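Local atomic coordinates of putative thioesterase (Escherichia coli, PDB entry 5UGZ), a protein that probably acts as a type II thioesterase that releases intermediates from the NRPS/PKS assembly line of colibactin biosynthesis. Residues Y110-D113 with D117-C120; P129-S134 with E218-R223. All blocks are in the same frame, centred on the assembly; numbering follows the deposited sequence.

Contact 1: Y110-D113 with D117-C120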
loop_
_atom_site.group_PDB
_atom_site.type_symbol
_atom_site.label_atom_id
_atom_site.label_comp_id
_atom_site.label_asym_id
_atom_site.label_seq_id
_atom_site.Cartn_x
_atom_site.Cartn_y
_atom_site.Cartn_z
ATOM N N TYR A 110 5.296 13.672 -0.002
ATOM C CA TYR A 110 5.507 14.345 1.279
ATOM C C TYR A 110 6.967 14.253 1.706
ATOM O O TYR A 110 7.513 15.196 2.287
ATOM C CB TYR A 110 4.570 13.717 2.324
ATOM C CG TYR A 110 4.549 14.297 3.734
ATOM C CD1 TYR A 110 3.624 15.280 4.100
ATOM C CD2 TYR A 110 5.406 13.812 4.716
ATOM C CE1 TYR A 110 3.572 15.782 5.394
ATOM C CE2 TYR A 110 5.364 14.312 6.005
ATOM C CZ TYR A 110 4.450 15.305 6.330
ATOM O OH TYR A 110 4.416 15.797 7.610
ATOM N N ILE A 111 7.610 13.117 1.437
ATOM C CA ILE A 111 9.047 12.986 1.656
ATOM C C ILE A 111 9.796 13.990 0.788
ATOM O O ILE A 111 10.657 14.738 1.265
ATOM C CB ILE A 111 9.491 11.534 1.370
ATOM C CG1 ILE A 111 8.994 10.584 2.472
ATOM C CG2 ILE A 111 11.008 11.421 1.150
ATOM C CD1 ILE A 111 8.989 9.109 2.085
ATOM N N LEU A 112 9.452 14.038 -0.504
ATOM C CA LEU A 112 10.084 14.983 -1.421
ATOM C C LEU A 112 9.852 16.434 -0.989
ATOM O O LEU A 112 10.781 17.249 -1.034
ATOM C CB LEU A 112 9.577 14.742 -2.848
ATOM C CG LEU A 112 10.196 13.550 -3.597
ATOM C CD1 LEU A 112 9.418 13.272 -4.856
ATOM C CD2 LEU A 112 11.631 13.824 -3.942
ATOM N N ASP A 113 8.628 16.777 -0.556
ATOM C CA ASP A 113 8.368 18.108 0.012
ATOM C C ASP A 113 9.274 18.439 1.192
ATOM O O ASP A 113 9.454 19.622 1.510
ATOM C CB ASP A 113 6.922 18.245 0.501
ATOM C CG ASP A 113 5.917 18.180 -0.607
ATOM O OD1 ASP A 113 6.301 18.352 -1.784
ATOM O OD2 ASP A 113 4.730 17.959 -0.292
ATOM N N ASP A 117 15.812 12.740 -1.091
ATOM C CA ASP A 117 16.004 12.343 -2.477
ATOM C C ASP A 117 14.850 11.476 -2.958
ATOM O O ASP A 117 14.037 10.976 -2.174
ATOM C CB ASP A 117 17.305 11.569 -2.669
ATOM C CG ASP A 117 18.522 12.348 -2.228
ATOM O OD1 ASP A 117 18.625 13.557 -2.556
ATOM O OD2 ASP A 117 19.375 11.736 -1.549
ATOM N N MET A 118 14.807 11.306 -4.276
ATOM C CA MET A 118 13.820 10.460 -4.932
ATOM C C MET A 118 14.068 8.987 -4.587
ATOM O O MET A 118 15.220 8.562 -4.497
ATOM C CB MET A 118 13.908 10.681 -6.445
ATOM C CG MET A 118 12.848 10.020 -7.308
ATOM S SD MET A 118 11.244 10.843 -7.433
ATOM C CE MET A 118 11.706 12.535 -7.780
ATOM N N PRO A 119 13.011 8.188 -4.365
ATOM C CA PRO A 119 13.199 6.738 -4.236
ATOM C C PRO A 119 13.809 6.127 -5.495
ATOM O O PRO A 119 13.791 6.726 -6.571
ATOM C CB PRO A 119 11.775 6.213 -4.010
ATOM C CG PRO A 119 10.882 7.331 -4.511
ATOM C CD PRO A 119 11.601 8.576 -4.176
ATOM N N CYS A 120 14.345 4.908 -5.328
ATOM C CA CYS A 120 14.791 4.072 -6.451
ATOM C C CYS A 120 13.638 3.707 -7.372
ATOM O O CYS A 120 13.759 3.763 -8.607
ATOM C CB CYS A 120 15.387 2.751 -5.945
ATOM S SG CYS A 120 16.852 2.797 -5.019
#
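D117 meets L112 in the loop that follows helix 99-113, where the chain turns back toward strand 121-125, the return half of a beta-alpha-beta crossover in this alpha/beta-hydrolase sheet; P119, packed on Y92, and C120, in backbone hydrogen bonding with Y92, lead into the strand. D117 contributes main chain to the contact: its carbonyl carbon C lies 4.1 Å from CD2 of L112, while its CB points away from the helix, and the residue is exposed, a place that suits a charged group. The O atom of the same peptide is bonded to the hydroxyl of Y92, which anchors the loop to strand 91-97.

M118 makes the side-chain contact. Its CB also leaves the helix, and CG continues anti to the backbone N (chi1 -173°), but bends at chi2 (81°) and chi3 (48°) swing the thioether back toward L112. SD ends 4.0 Å from L112 CD1. An unbranched, flexible methionine can fold around in this way, and the forked end of leucine offers two methyls to receive it. No hydrogen bond joins the two segments, so the contact rests on apolar packing at the surface. R192 and L194 also lie against L112, and T195 touches M118. Across the helix-loop junction, the methyl CE of M118 sits over the fork of L112, 3.8 Å from CD1 and 4.0 Å from CD2.

Contact 2: P129-S134 with E218-R223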
loop_
_atom_site.group_PDB
_atom_site.type_symbol
_atom_site.label_atom_id
_atom_site.label_comp_id
_atom_site.label_asym_id
_atom_site.label_seq_id
_atom_site.Cartn_x
_atom_site.Cartn_y
_atom_site.Cartn_z
ATOM N N PRO A 129 -5.413 4.053 -9.885
ATOM C CA PRO A 129 -4.593 5.260 -9.970
ATOM C C PRO A 129 -5.088 6.317 -9.008
ATOM O O PRO A 129 -6.300 6.422 -8.735
ATOM C CB PRO A 129 -4.756 5.699 -11.433
ATOM C CG PRO A 129 -5.193 4.473 -12.152
ATOM C CD PRO A 129 -6.051 3.731 -11.173
ATOM N N PRO A 130 -4.187 7.142 -8.468
ATOM C CA PRO A 130 -4.609 8.083 -7.424
ATOM C C PRO A 130 -5.634 9.099 -7.902
ATOM O O PRO A 130 -6.461 9.543 -7.092
ATOM C CB PRO A 130 -3.293 8.746 -6.994
ATOM C CG PRO A 130 -2.337 8.486 -8.096
ATOM C CD PRO A 130 -2.740 7.211 -8.734
ATOM N N ASP A 131 -5.615 9.478 -9.185
ATOM C CA ASP A 131 -6.634 10.393 -9.696
ATOM C C ASP A 131 -7.968 9.702 -9.983
ATOM O O ASP A 131 -8.979 10.391 -10.170
ATOM C CB ASP A 131 -6.129 11.154 -10.944
ATOM C CG ASP A 131 -5.564 10.246 -12.048
ATOM O OD1 ASP A 131 -4.987 9.194 -11.749
ATOM O OD2 ASP A 131 -5.678 10.611 -13.233
ATOM N N ARG A 132 -8.008 8.370 -9.971
ATOM C CA ARG A 132 -9.246 7.624 -10.113
ATOM C C ARG A 132 -9.563 6.789 -8.886
ATOM O O ARG A 132 -10.610 6.135 -8.850
ATOM C CB ARG A 132 -9.174 6.741 -11.354
ATOM C CG ARG A 132 -9.043 7.559 -12.614
ATOM C CD ARG A 132 -7.730 7.349 -13.347
ATOM N NE ARG A 132 -7.685 8.199 -14.533
ATOM C CZ ARG A 132 -8.361 7.945 -15.650
ATOM N NH1 ARG A 132 -8.279 8.773 -16.690
ATOM N NH2 ARG A 132 -9.121 6.857 -15.727
ATOM N N ALA A 133 -8.695 6.807 -7.875
ATOM C CA ALA A 133 -8.934 6.083 -6.632
ATOM C C ALA A 133 -10.142 6.654 -5.909
ATOM O O ALA A 133 -10.013 7.228 -4.818
ATOM C CB ALA A 133 -7.702 6.132 -5.728
ATOM N N SER A 134 -11.315 6.516 -6.526
ATOM C CA SER A 134 -12.584 6.869 -5.914
ATOM C C SER A 134 -13.306 5.594 -5.497
ATOM O O SER A 134 -13.123 4.530 -6.100
ATOM C CB SER A 134 -13.462 7.671 -6.881
ATOM O OG SER A 134 -12.819 8.858 -7.310
ATOM N N GLU A 218 0.640 6.230 -15.524
ATOM C CA GLU A 218 1.898 6.487 -16.217
ATOM C C GLU A 218 2.309 7.955 -16.195
ATOM O O GLU A 218 3.508 8.256 -16.247
ATOM C CB GLU A 218 1.794 5.966 -17.654
ATOM C CG GLU A 218 1.714 4.437 -17.708
ATOM C CD GLU A 218 1.311 3.888 -19.061
ATOM O OE1 GLU A 218 1.300 4.655 -20.053
ATOM O OE2 GLU A 218 0.995 2.679 -19.128
ATOM N N LYS A 219 1.360 8.887 -16.106
ATOM C CA LYS A 219 1.739 10.299 -16.084
ATOM C C LYS A 219 2.423 10.728 -14.787
ATOM O O LYS A 219 2.939 11.851 -14.726
ATOM C CB LYS A 219 0.511 11.178 -16.308
ATOM C CG LYS A 219 -0.629 10.865 -15.367
ATOM C CD LYS A 219 -1.675 11.950 -15.393
ATOM C CE LYS A 219 -2.839 11.609 -14.488
ATOM N NZ LYS A 219 -3.573 10.408 -14.973
ATOM N N PHE A 220 2.427 9.889 -13.752
ATOM C CA PHE A 220 2.945 10.263 -12.442
ATOM C C PHE A 220 4.446 10.048 -12.303
ATOM O O PHE A 220 5.015 10.403 -11.265
ATOM C CB PHE A 220 2.185 9.497 -11.350
ATOM C CG PHE A 220 0.765 9.944 -11.204
ATOM C CD1 PHE A 220 0.474 11.162 -10.621
ATOM C CD2 PHE A 220 -0.278 9.180 -11.699
ATOM C CE1 PHE A 220 -0.830 11.594 -10.510
ATOM C CE2 PHE A 220 -1.593 9.608 -11.585
ATOM C CZ PHE A 220 -1.868 10.810 -11.001
ATOM N N THR A 221 5.098 9.496 -13.329
ATOM C CA THR A 221 6.545 9.363 -13.374
ATOM C C THR A 221 7.025 9.620 -14.797
ATOM O O THR A 221 6.303 9.371 -15.764
ATOM C CB THR A 221 6.989 7.967 -12.908
ATOM O OG1 THR A 221 8.423 7.890 -12.898
ATOM C CG2 THR A 221 6.445 6.908 -13.838
ATOM N N THR A 222 8.247 10.143 -14.920
ATOM C CA THR A 222 8.859 10.263 -16.238
ATOM C C THR A 222 9.493 8.970 -16.712
ATOM O O THR A 222 9.898 8.890 -17.877
ATOM C CB THR A 222 9.940 11.325 -16.250
ATOM O OG1 THR A 222 10.972 10.936 -15.337
ATOM C CG2 THR A 222 9.375 12.670 -15.860
ATOM N N ARG A 223 9.609 7.970 -15.849
ATOM C CA ARG A 223 10.224 6.720 -16.245
ATOM C C ARG A 223 9.156 5.703 -16.622
ATOM O O ARG A 223 7.958 5.990 -16.694
ATOM C CB ARG A 223 11.165 6.212 -15.154
ATOM C CG ARG A 223 12.306 7.179 -14.982
ATOM C CD ARG A 223 13.576 6.594 -14.403
ATOM N NE ARG A 223 13.952 5.290 -14.939
ATOM C CZ ARG A 223 15.029 4.626 -14.535
ATOM N NH1 ARG A 223 15.825 5.159 -13.620
ATOM N NH2 ARG A 223 15.317 3.436 -15.035
#
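The F220 ring is held between P130 and K219, with the carboxylate of D131 at its edge. P130 CG covers one face in a CH-pi contact, 4.0 Å from the ring centroid and 23° off the normal; CG of K219, from the ring's own segment, lies over the opposite face near the rim. The contact joins two loops of the alpha/beta-hydrolase fold, one following strand 121-125 and the other, with the end of a 3-10 segment, 218-220, leading to strand 225-230. Proline suits its face because its rigid ring presents C-H groups that an aromatic face accepts. F105 of helix 99-113 meets F220 edge-to-face, and I102 of that helix also touches P130.

At the rim, D131 OD1 stands 3.4 Å from F220 CE2, with the carboxylate and ring planes 76° apart. The partly positive C-H edge probably gives OD1 a weakly favourable neighbour, a partial compensation, since OD1 is buried here with no hydrogen-bond partner.

The other oxygen binds cations. K219, its chain bent at chi4 (-65°), brings NZ to 2.7 Å from D131 OD2, a salt bridge arriving from above the carboxylate plane. Lysine has the reach to pass over the ring and still find the acid, and the same NZ also donates to A216 O. R132 joins this salt-bridge network more loosely, through a weak bond of 3.4 Å from its NE to D131 OD2. The shared negative charge probably eases the proximity of the two cations, whose R132 NE and K219 NZ are 4.7 Å apart.

Contact 1 closes along the chain before contact 2 opens, and strand 121-125 runs between them. Their centres are 16 Å apart and their nearest atoms about 6 Å, so they do not touch. Helix 99-113 serves both: its C-terminal part forms half of contact 1, while I102 and F105, further back, pack on contact 2. A second tie is the chain just ahead of strand 198-203, where L194 touches L112 and also hydrogen-bonds with the backbone of T222. The two contacts thus join loops beside helix 99-113 and the strands of the central parallel sheet, one locally and one between segments 84 positions apart.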